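Local coordinates for probable E3 ubiquitin-protein ligase HERC1 (Homo sapiens, PDB 4QT6), which probably acts as a HECT-type E3 ubiquitin ligase, its SPRY domain being a beta-sandwich module of a kind that commonly mediates protein-protein recognition, at residues C38-F43 / F103-L108; L93-F98 / I115-N120. All coordinates share one frame; numbering follows the deposited sequence.

Interaction 1 of 2, residues C38-F43 / F103-L108; sequences CYQWKF and FITCVL. With ARF (formamide), chain D; ARF (formamide), chain F; ARF (formamide), chain E.
Trp41 and Cys106 face each other across two antiparallel strands, 38-43 and 103-108, and illustrate how an aromatic side chain can lie over its cross-strand partner. CB of Cys106 sits 3.5 Å from the centroid of the six-membered ring of Trp41, a CH-pi contact close to the ring normal. The indole reaches this place because CG of Trp41 lies between its backbone N and carbonyl carbon (chi1 74°), which turns the ring toward strand 103-108. Cys106 SG continues past it and approaches the five-membered ring obliquely, while also touching Phe43 CD2 at 3.7 Å, so that one sulfur meets two aromatic rings. At the edge of the indole, near its plane, Leu108 CB packs against Trp41 CZ3 at 3.8 Å.

Six backbone hydrogen bonds hold this arrangement in register. Tyr39-Leu108, Trp41-Cys106 and Phe43-Ile104 are the hydrogen-bonded pairs, and the bond from Cys106 N to Trp41 O, 2.8 Å, is almost straight at 175°. On the other face, Gln40-Val107 and Lys42-Thr105 are non-hydrogen-bonded pairs. The extended Lys42 chain runs alongside Thr105 and brings CE to 3.4 Å from Thr105 OG1; its NZ bonds to Met158 O. The Tyr39 ring leads away from strand 103-108, with one formamide oxygen over a face and the N of a second formamide donating to Tyr39 OH at 3.2 Å.

Outward, Trp41 and Phe43 press on Pro138 of strand 137-142 in the opposing sheet, closing the sandwich core of the SPRY fold. Within their own sheet the two strands are central, flanked by strand 150-154 beside 38-47 and strand 114-119 beside 103-109.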
ATOM      1  N   CYS A  38      10.516   6.325  12.585  0.65 20.59           N
ATOM      2  CA  CYS A  38       9.100   6.164  12.300  0.65 20.80           C
ATOM      3  C   CYS A  38       8.722   7.187  11.215  1.00 20.73           C
ATOM      4  O   CYS A  38       9.186   8.315  11.226  1.00 21.30           O
ATOM      5  CB  CYS A  38       8.258   6.323  13.600  0.65 21.44           C
ATOM      6  SG  CYS A  38       6.466   5.999  13.505  0.65 21.77           S
ATOM      7  N   TYR A  39       7.895   6.743  10.266  1.00 20.62           N
ATOM      8  CA  TYR A  39       7.405   7.620   9.204  1.00 19.20           C
ATOM      9  C   TYR A  39       5.934   7.360   9.019  1.00 19.27           C
ATOM     10  O   TYR A  39       5.496   6.214   8.948  1.00 18.50           O
ATOM     11  CB  TYR A  39       8.124   7.358   7.898  1.00 19.39           C
ATOM     12  CG  TYR A  39       7.639   8.189   6.727  1.00 20.18           C
ATOM     13  CD1 TYR A  39       7.699   9.578   6.760  1.00 21.22           C
ATOM     14  CD2 TYR A  39       7.146   7.574   5.588  1.00 20.93           C
ATOM     15  CE1 TYR A  39       7.283  10.338   5.691  1.00 22.02           C
ATOM     16  CE2 TYR A  39       6.718   8.325   4.506  1.00 21.20           C
ATOM     17  CZ  TYR A  39       6.784   9.708   4.565  1.00 22.11           C
ATOM     18  OH  TYR A  39       6.379  10.478   3.493  1.00 24.77           O
ATOM     19  N   GLN A  40       5.177   8.450   8.940  1.00 18.93           N
ATOM     20  CA  GLN A  40       3.734   8.406   8.745  0.70 19.67           C
ATOM     21  C   GLN A  40       3.376   9.119   7.419  1.00 17.88           C
ATOM     22  O   GLN A  40       3.963  10.153   7.086  1.00 18.19           O
ATOM     23  CB  GLN A  40       3.091   9.099   9.936  0.70 21.93           C
ATOM     24  CG  GLN A  40       1.611   8.893  10.088  0.70 23.76           C
ATOM     25  CD  GLN A  40       1.068   9.517  11.363  0.70 24.41           C
ATOM     26  OE1 GLN A  40       1.764   9.605  12.375  0.70 24.43           O
ATOM     27  NE2 GLN A  40      -0.159   9.984  11.304  0.70 25.21           N
ATOM     28  N   TRP A  41       2.426   8.561   6.677  1.00 16.89           N
ATOM     29  CA  TRP A  41       1.942   9.177   5.444  1.00 16.34           C
ATOM     30  C   TRP A  41       0.517   8.680   5.177  1.00 16.33           C
ATOM     31  O   TRP A  41      -0.019   7.862   5.941  1.00 16.24           O
ATOM     32  CB  TRP A  41       2.870   8.876   4.255  1.00 16.29           C
ATOM     33  CG  TRP A  41       2.741   7.478   3.787  1.00 16.51           C
ATOM     34  CD1 TRP A  41       2.039   7.049   2.706  1.00 15.75           C
ATOM     35  CD2 TRP A  41       3.330   6.304   4.373  1.00 16.29           C
ATOM     36  NE1 TRP A  41       2.134   5.705   2.590  1.00 15.88           N
ATOM     37  CE2 TRP A  41       2.937   5.216   3.582  1.00 16.98           C
ATOM     38  CE3 TRP A  41       4.173   6.080   5.474  1.00 18.22           C
ATOM     39  CZ2 TRP A  41       3.315   3.901   3.855  1.00 17.59           C
ATOM     40  CZ3 TRP A  41       4.545   4.772   5.767  1.00 18.07           C
ATOM     41  CH2 TRP A  41       4.115   3.692   4.950  1.00 18.35           C
ATOM     42  N   LYS A  42      -0.097   9.162   4.097  1.00 16.75           N
ATOM     43  CA  LYS A  42      -1.417   8.703   3.718  1.00 17.85           C
ATOM     44  C   LYS A  42      -1.482   8.270   2.267  1.00 16.55           C
ATOM     45  O   LYS A  42      -0.748   8.756   1.431  1.00 16.70           O
ATOM     46  CB  LYS A  42      -2.475   9.792   3.960  1.00 18.87           C
ATOM     47  CG  LYS A  42      -2.617  10.193   5.406  1.00 20.58           C
ATOM     48  CD  LYS A  42      -3.687  11.235   5.589  1.00 24.07           C
ATOM     49  CE  LYS A  42      -3.889  11.547   7.055  1.00 28.15           C
ATOM     50  NZ  LYS A  42      -4.714  12.770   7.222  1.00 31.80           N
ATOM     51  N   PHE A  43      -2.334   7.284   2.005  1.00 16.54           N
ATOM     52  CA  PHE A  43      -2.786   7.002   0.651  1.00 17.90           C
ATOM     53  C   PHE A  43      -4.200   7.500   0.506  1.00 18.62           C
ATOM     54  O   PHE A  43      -4.999   7.365   1.435  1.00 19.77           O
ATOM     55  CB  PHE A  43      -2.745   5.513   0.360  1.00 18.67           C
ATOM     56  CG  PHE A  43      -1.354   4.959   0.187  1.00 18.69           C
ATOM     57  CD1 PHE A  43      -0.569   5.375  -0.874  1.00 19.75           C
ATOM     58  CD2 PHE A  43      -0.873   3.985   1.020  1.00 20.45           C
ATOM     59  CE1 PHE A  43       0.697   4.859  -1.064  1.00 20.59           C
ATOM     60  CE2 PHE A  43       0.396   3.446   0.822  1.00 19.26           C
ATOM     61  CZ  PHE A  43       1.154   3.865  -0.229  1.00 20.32           C
ATOM     62  N   PHE A 103      -9.090   7.968   2.717  1.00 20.33           N
ATOM     63  CA  PHE A 103      -7.682   8.088   3.126  1.00 21.13           C
ATOM     64  C   PHE A 103      -7.299   6.955   4.040  1.00 22.41           C
ATOM     65  O   PHE A 103      -8.053   6.638   4.971  1.00 23.52           O
ATOM     66  CB  PHE A 103      -7.438   9.352   3.942  1.00 21.14           C
ATOM     67  CG  PHE A 103      -7.475  10.620   3.158  1.00 22.23           C
ATOM     68  CD1 PHE A 103      -8.663  11.313   3.007  1.00 23.51           C
ATOM     69  CD2 PHE A 103      -6.313  11.163   2.633  1.00 21.76           C
ATOM     70  CE1 PHE A 103      -8.695  12.510   2.302  1.00 23.19           C
ATOM     71  CE2 PHE A 103      -6.332  12.348   1.945  1.00 23.05           C
ATOM     72  CZ  PHE A 103      -7.528  13.028   1.778  1.00 22.62           C
ATOM     73  N   ILE A 104      -6.119   6.366   3.808  1.00 18.81           N
ATOM     74  CA  ILE A 104      -5.544   5.376   4.730  1.00 19.50           C
ATOM     75  C   ILE A 104      -4.252   5.981   5.261  1.00 19.41           C
ATOM     76  O   ILE A 104      -3.321   6.206   4.524  1.00 19.03           O
ATOM     77  CB  ILE A 104      -5.290   3.999   4.062  1.00 19.11           C
ATOM     78  CG1 ILE A 104      -6.598   3.392   3.537  1.00 20.79           C
ATOM     79  CG2 ILE A 104      -4.564   3.053   5.023  1.00 19.14           C
ATOM     80  CD1 ILE A 104      -7.636   3.154   4.620  1.00 21.23           C
ATOM     81  N   THR A 105      -4.216   6.241   6.557  1.00 19.50           N
ATOM     82  CA  THR A 105      -2.986   6.629   7.226  1.00 20.29           C
ATOM     83  C   THR A 105      -2.155   5.387   7.467  1.00 20.33           C
ATOM     84  O   THR A 105      -2.667   4.371   7.960  1.00 19.76           O
ATOM     85  CB  THR A 105      -3.282   7.296   8.580  1.00 20.97           C
ATOM     86  OG1 THR A 105      -4.123   8.450   8.379  1.00 22.41           O
ATOM     87  CG2 THR A 105      -2.007   7.694   9.292  1.00 21.95           C
ATOM     88  N   CYS A 106      -0.868   5.473   7.150  1.00 19.04           N
ATOM     89  CA  CYS A 106       0.060   4.380   7.343  1.00 19.91           C
ATOM     90  C   CYS A 106       1.124   4.872   8.299  1.00 20.13           C
ATOM     91  O   CYS A 106       1.652   5.972   8.136  1.00 18.43           O
ATOM     92  CB  CYS A 106       0.714   3.987   6.013  1.00 19.86           C
ATOM     93  SG  CYS A 106      -0.482   3.648   4.686  1.00 23.26           S
ATOM     94  N   VAL A 107       1.430   4.063   9.313  1.00 20.43           N
ATOM     95  CA  VAL A 107       2.496   4.350  10.240  1.00 20.98           C
ATOM     96  C   VAL A 107       3.502   3.216  10.197  1.00 20.53           C
ATOM     97  O   VAL A 107       3.159   2.083  10.542  1.00 21.93           O
ATOM     98  CB  VAL A 107       1.987   4.507  11.689  1.00 22.04           C
ATOM     99  CG1 VAL A 107       3.135   4.913  12.592  1.00 21.84           C
ATOM    100  CG2 VAL A 107       0.899   5.560  11.754  1.00 22.61           C
ATOM    101  N   LEU A 108       4.694   3.511   9.704  1.00 19.61           N
ATOM    102  CA  LEU A 108       5.775   2.555   9.622  1.00 19.43           C
ATOM    103  C   LEU A 108       6.777   2.888  10.710  1.00 20.49           C
ATOM    104  O   LEU A 108       7.509   3.884  10.626  1.00 19.17           O
ATOM    105  CB  LEU A 108       6.439   2.591   8.239  1.00 19.51           C
ATOM    106  CG  LEU A 108       7.657   1.707   8.078  1.00 19.46           C
ATOM    107  CD1 LEU A 108       7.304   0.229   8.297  1.00 20.29           C
ATOM    108  CD2 LEU A 108       8.304   1.958   6.721  1.00 21.11           C
TER
HETATM  109  N   ARF D2203      11.713   8.649   4.933  1.00 50.15           N
HETATM  110  C   ARF D2203      10.789   9.483   4.450  1.00 53.05           C
HETATM  111  O   ARF D2203      10.195   9.183   3.424  1.00 53.38           O
HETATM  112  N   ARF F2205       6.712   8.995   0.656  1.00 39.71           N
HETATM  113  C   ARF F2205       6.092   9.869  -0.156  1.00 41.32           C
HETATM  114  O   ARF F2205       6.312   9.815  -1.363  1.00 39.14           O
HETATM  115  N   ARF E2204     -10.742  15.422   1.085  1.00 32.45           N
HETATM  116  C   ARF E2204     -10.015  15.193  -0.017  1.00 31.07           C
HETATM  117  O   ARF E2204      -8.938  15.734  -0.110  1.00 26.42           O

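Interaction 2 of 2, residues L93-F98 / I115-N120; sequences LTLSSF and ISFGKN. With ARF (formamide), chain C.
The oxygen of a bound formamide is gripped by Ser96, whose backbone N donates to it at 3.0 Å with an N-H...O angle of 164°. Ser96 OG lies close to the same formamide O, at 3.1 Å. At its other end, the formamide N makes only a weak bond to Phe117 O, 3.3 Å long. The small amide thus spans the gap between the loop at 95-98 and strand 115-119, where the two backbones stand too far apart to pair directly. The formamide is also hydrogen-bonded to Tyr78 OH.

Protein atoms close the gap on both sides of this bridge. Lys119 holds CG opposite its own N (chi1 175°), and with the rest of the chain fully extended the ammonium group reaches the loop. There NZ donates to Ser97 O at 2.8 Å, approaching from a position tilted 24° from the carbonyl plane. On the way its CD packs against Ser96 CB at 3.8 Å. Leu95 meets Phe117 nearly at a right angle: its CD1 lies 4.1 Å from Phe117 CB and comes to the ring at the edge, near the ring plane. The face of the Phe117 ring is stacked with Tyr78, whose hydroxyl also bonds to Ser96 O and so helps to fix the loop.

Here, a backbone N-H and a carbonyl on facing segments provide complementary donor and acceptor sites for one amide. Lys119 brings a positive charge to Ser97 O, but Asp102 lies beside its side chain, so any net polarisation of the site is probably small. Because formamide resembles a peptide group, the site shows that this pocket can accommodate such a group, but it does not identify a natural ligand.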
ATOM      1  N   LEU A  93      -6.222 -10.949  11.635  1.00 31.71           N
ATOM      2  CA  LEU A  93      -6.759  -9.609  11.872  1.00 31.94           C
ATOM      3  C   LEU A  93      -7.306  -9.005  10.583  1.00 31.13           C
ATOM      4  O   LEU A  93      -6.633  -8.985   9.550  1.00 30.83           O
ATOM      5  CB  LEU A  93      -5.693  -8.685  12.456  1.00 33.14           C
ATOM      6  CG  LEU A  93      -6.069  -7.222  12.688  1.00 33.72           C
ATOM      7  CD1 LEU A  93      -7.195  -7.051  13.701  1.00 36.40           C
ATOM      8  CD2 LEU A  93      -4.840  -6.442  13.126  1.00 35.78           C
ATOM      9  N   THR A  94      -8.529  -8.506  10.653  1.00 30.41           N
ATOM     10  CA  THR A  94      -9.150  -7.820   9.531  1.00 32.05           C
ATOM     11  C   THR A  94      -9.450  -6.397   9.986  1.00 31.48           C
ATOM     12  O   THR A  94      -9.939  -6.178  11.098  1.00 32.42           O
ATOM     13  CB  THR A  94     -10.430  -8.570   9.099  1.00 33.94           C
ATOM     14  OG1 THR A  94     -10.091  -9.928   8.790  1.00 35.51           O
ATOM     15  CG2 THR A  94     -11.073  -7.950   7.874  1.00 34.54           C
ATOM     16  N   LEU A  95      -9.121  -5.414   9.153  1.00 28.51           N
ATOM     17  CA  LEU A  95      -9.407  -4.029   9.473  1.00 27.18           C
ATOM     18  C   LEU A  95     -10.569  -3.555   8.610  1.00 27.54           C
ATOM     19  O   LEU A  95     -11.237  -4.372   7.968  1.00 28.30           O
ATOM     20  CB  LEU A  95      -8.142  -3.172   9.288  1.00 26.47           C
ATOM     21  CG  LEU A  95      -6.913  -3.519  10.134  1.00 27.60           C
ATOM     22  CD1 LEU A  95      -5.734  -2.607   9.789  1.00 28.07           C
ATOM     23  CD2 LEU A  95      -7.223  -3.450  11.627  1.00 29.05           C
ATOM     24  N   SER A  96     -10.856  -2.257   8.605  1.00 26.41           N
ATOM     25  CA  SER A  96     -11.967  -1.770   7.808  1.00 28.48           C
ATOM     26  C   SER A  96     -11.660  -1.903   6.321  1.00 28.90           C
ATOM     27  O   SER A  96     -10.516  -1.762   5.902  1.00 27.48           O
ATOM     28  CB  SER A  96     -12.275  -0.305   8.122  1.00 29.65           C
ATOM     29  OG  SER A  96     -12.648  -0.141   9.491  1.00 32.34           O
ATOM     30  N   SER A  97     -12.690  -2.175   5.534  1.00 27.12           N
ATOM     31  CA  SER A  97     -12.586  -2.059   4.090  0.70 26.76           C
ATOM     32  C   SER A  97     -12.448  -0.580   3.732  1.00 25.50           C
ATOM     33  O   SER A  97     -12.736   0.295   4.546  1.00 24.20           O
ATOM     34  CB  SER A  97     -13.819  -2.659   3.403  0.70 28.19           C
ATOM     35  OG  SER A  97     -14.989  -1.951   3.761  0.70 29.69           O
ATOM     36  N   PHE A  98     -11.974  -0.298   2.526  1.00 24.51           N
ATOM     37  CA  PHE A  98     -11.901   1.079   2.068  1.00 23.24           C
ATOM     38  C   PHE A  98     -12.065   1.135   0.562  1.00 22.89           C
ATOM     39  O   PHE A  98     -11.995   0.104  -0.120  1.00 23.11           O
ATOM     40  CB  PHE A  98     -10.613   1.772   2.550  1.00 22.65           C
ATOM     41  CG  PHE A  98      -9.336   1.068   2.146  1.00 20.99           C
ATOM     42  CD1 PHE A  98      -8.811   0.054   2.931  1.00 20.92           C
ATOM     43  CD2 PHE A  98      -8.642   1.437   1.006  1.00 21.03           C
ATOM     44  CE1 PHE A  98      -7.632  -0.587   2.589  1.00 20.02           C
ATOM     45  CE2 PHE A  98      -7.459   0.797   0.657  1.00 19.83           C
ATOM     46  CZ  PHE A  98      -6.954  -0.219   1.437  1.00 20.63           C
ATOM     47  N   ILE A 115       3.731  -1.919  11.846  1.00 21.24           N
ATOM     48  CA  ILE A 115       2.953  -1.152  10.875  1.00 20.77           C
ATOM     49  C   ILE A 115       1.531  -1.010  11.367  1.00 21.04           C
ATOM     50  O   ILE A 115       0.899  -2.005  11.805  1.00 21.84           O
ATOM     51  CB  ILE A 115       2.933  -1.865   9.505  1.00 20.18           C
ATOM     52  CG1 ILE A 115       4.339  -1.889   8.906  1.00 20.43           C
ATOM     53  CG2 ILE A 115       1.930  -1.186   8.577  1.00 20.04           C
ATOM     54  CD1 ILE A 115       4.523  -2.961   7.855  1.00 20.51           C
ATOM     55  N   SER A 116       0.999   0.213  11.328  1.00 20.91           N
ATOM     56  CA  SER A 116      -0.380   0.456  11.723  1.00 21.07           C
ATOM     57  C   SER A 116      -1.091   1.219  10.613  1.00 22.21           C
ATOM     58  O   SER A 116      -0.433   1.919   9.850  1.00 20.63           O
ATOM     59  CB  SER A 116      -0.429   1.248  13.037  1.00 22.91           C
ATOM     60  OG  SER A 116       0.377   0.646  14.040  1.00 24.07           O
ATOM     61  N   PHE A 117      -2.403   1.040  10.520  1.00 20.69           N
ATOM     62  CA  PHE A 117      -3.239   1.696   9.517  1.00 21.34           C
ATOM     63  C   PHE A 117      -4.486   2.310  10.147  1.00 24.47           C
ATOM     64  O   PHE A 117      -5.173   1.654  10.933  1.00 23.38           O
ATOM     65  CB  PHE A 117      -3.737   0.691   8.471  1.00 20.64           C
ATOM     66  CG  PHE A 117      -2.656   0.069   7.628  1.00 19.44           C
ATOM     67  CD1 PHE A 117      -1.918   0.823   6.722  1.00 19.34           C
ATOM     68  CD2 PHE A 117      -2.403  -1.295   7.704  1.00 19.63           C
ATOM     69  CE1 PHE A 117      -0.925   0.224   5.946  1.00 19.03           C
ATOM     70  CE2 PHE A 117      -1.438  -1.887   6.933  1.00 19.64           C
ATOM     71  CZ  PHE A 117      -0.694  -1.125   6.035  1.00 19.31           C
ATOM     72  N   GLY A 118      -4.795   3.544   9.771  1.00 22.91           N
ATOM     73  CA  GLY A 118      -6.019   4.200  10.172  1.00 24.32           C
ATOM     74  C   GLY A 118      -6.795   4.595   8.943  1.00 25.48           C
ATOM     75  O   GLY A 118      -6.210   4.903   7.907  1.00 25.55           O
ATOM     76  N   LYS A 119      -8.119   4.535   9.041  1.00 25.38           N
ATOM     77  CA  LYS A 119      -8.988   4.936   7.932  1.00 25.32           C
ATOM     78  C   LYS A 119      -9.648   6.271   8.220  1.00 28.58           C
ATOM     79  O   LYS A 119     -10.204   6.475   9.301  1.00 27.47           O
ATOM     80  CB  LYS A 119     -10.057   3.864   7.676  1.00 26.68           C
ATOM     81  CG  LYS A 119     -11.076   4.251   6.631  1.00 26.31           C
ATOM     82  CD  LYS A 119     -12.090   3.145   6.429  1.00 27.03           C
ATOM     83  CE  LYS A 119     -13.167   3.544   5.437  1.00 28.76           C
ATOM     84  NZ  LYS A 119     -14.262   2.530   5.408  1.00 32.01           N
ATOM     85  N   ASN A 120      -9.573   7.177   7.248  1.00 27.70           N
ATOM     86  CA  ASN A 120     -10.175   8.513   7.336  1.00 29.90           C
ATOM     87  C   ASN A 120      -9.957   9.213   8.664  1.00 32.67           C
ATOM     88  O   ASN A 120     -10.902   9.727   9.285  1.00 35.10           O
ATOM     89  CB  ASN A 120     -11.666   8.448   6.977  1.00 29.74           C
ATOM     90  CG  ASN A 120     -11.890   8.128   5.519  1.00 29.25           C
ATOM     91  OD1 ASN A 120     -11.122   8.553   4.659  1.00 29.81           O
ATOM     92  ND2 ASN A 120     -12.935   7.376   5.227  1.00 28.05           N
TER
HETATM   93  N   ARF C2202      -7.930   0.617   9.395  0.50 24.39           N
HETATM   94  C   ARF C2202      -8.684   0.480  10.492  0.50 25.80           C
HETATM   95  O   ARF C2202      -9.692  -0.214  10.449  0.50 25.66           O

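Interactions 1 and 2 lie with their centres about 11 Å apart and both reach the same antiparallel sheet, in which strands 103-109 and 114-119 are neighbours, while 93-98 is mostly loop. Their segments alternate along the chain: 38-43, then 93-98, 103-108 and 115-120. The two join directly through backbone pairing, with Thr105 N 2.8 Å from Gly118 O in a probable hydrogen bond, and through packing of Ile104 CD1 on Phe98 CG at 3.7 Å. Interaction 1 supplies central strand pairing, and interaction 2 attaches the loop before strand 103-109 to strand 114-119, where a formamide sits between them.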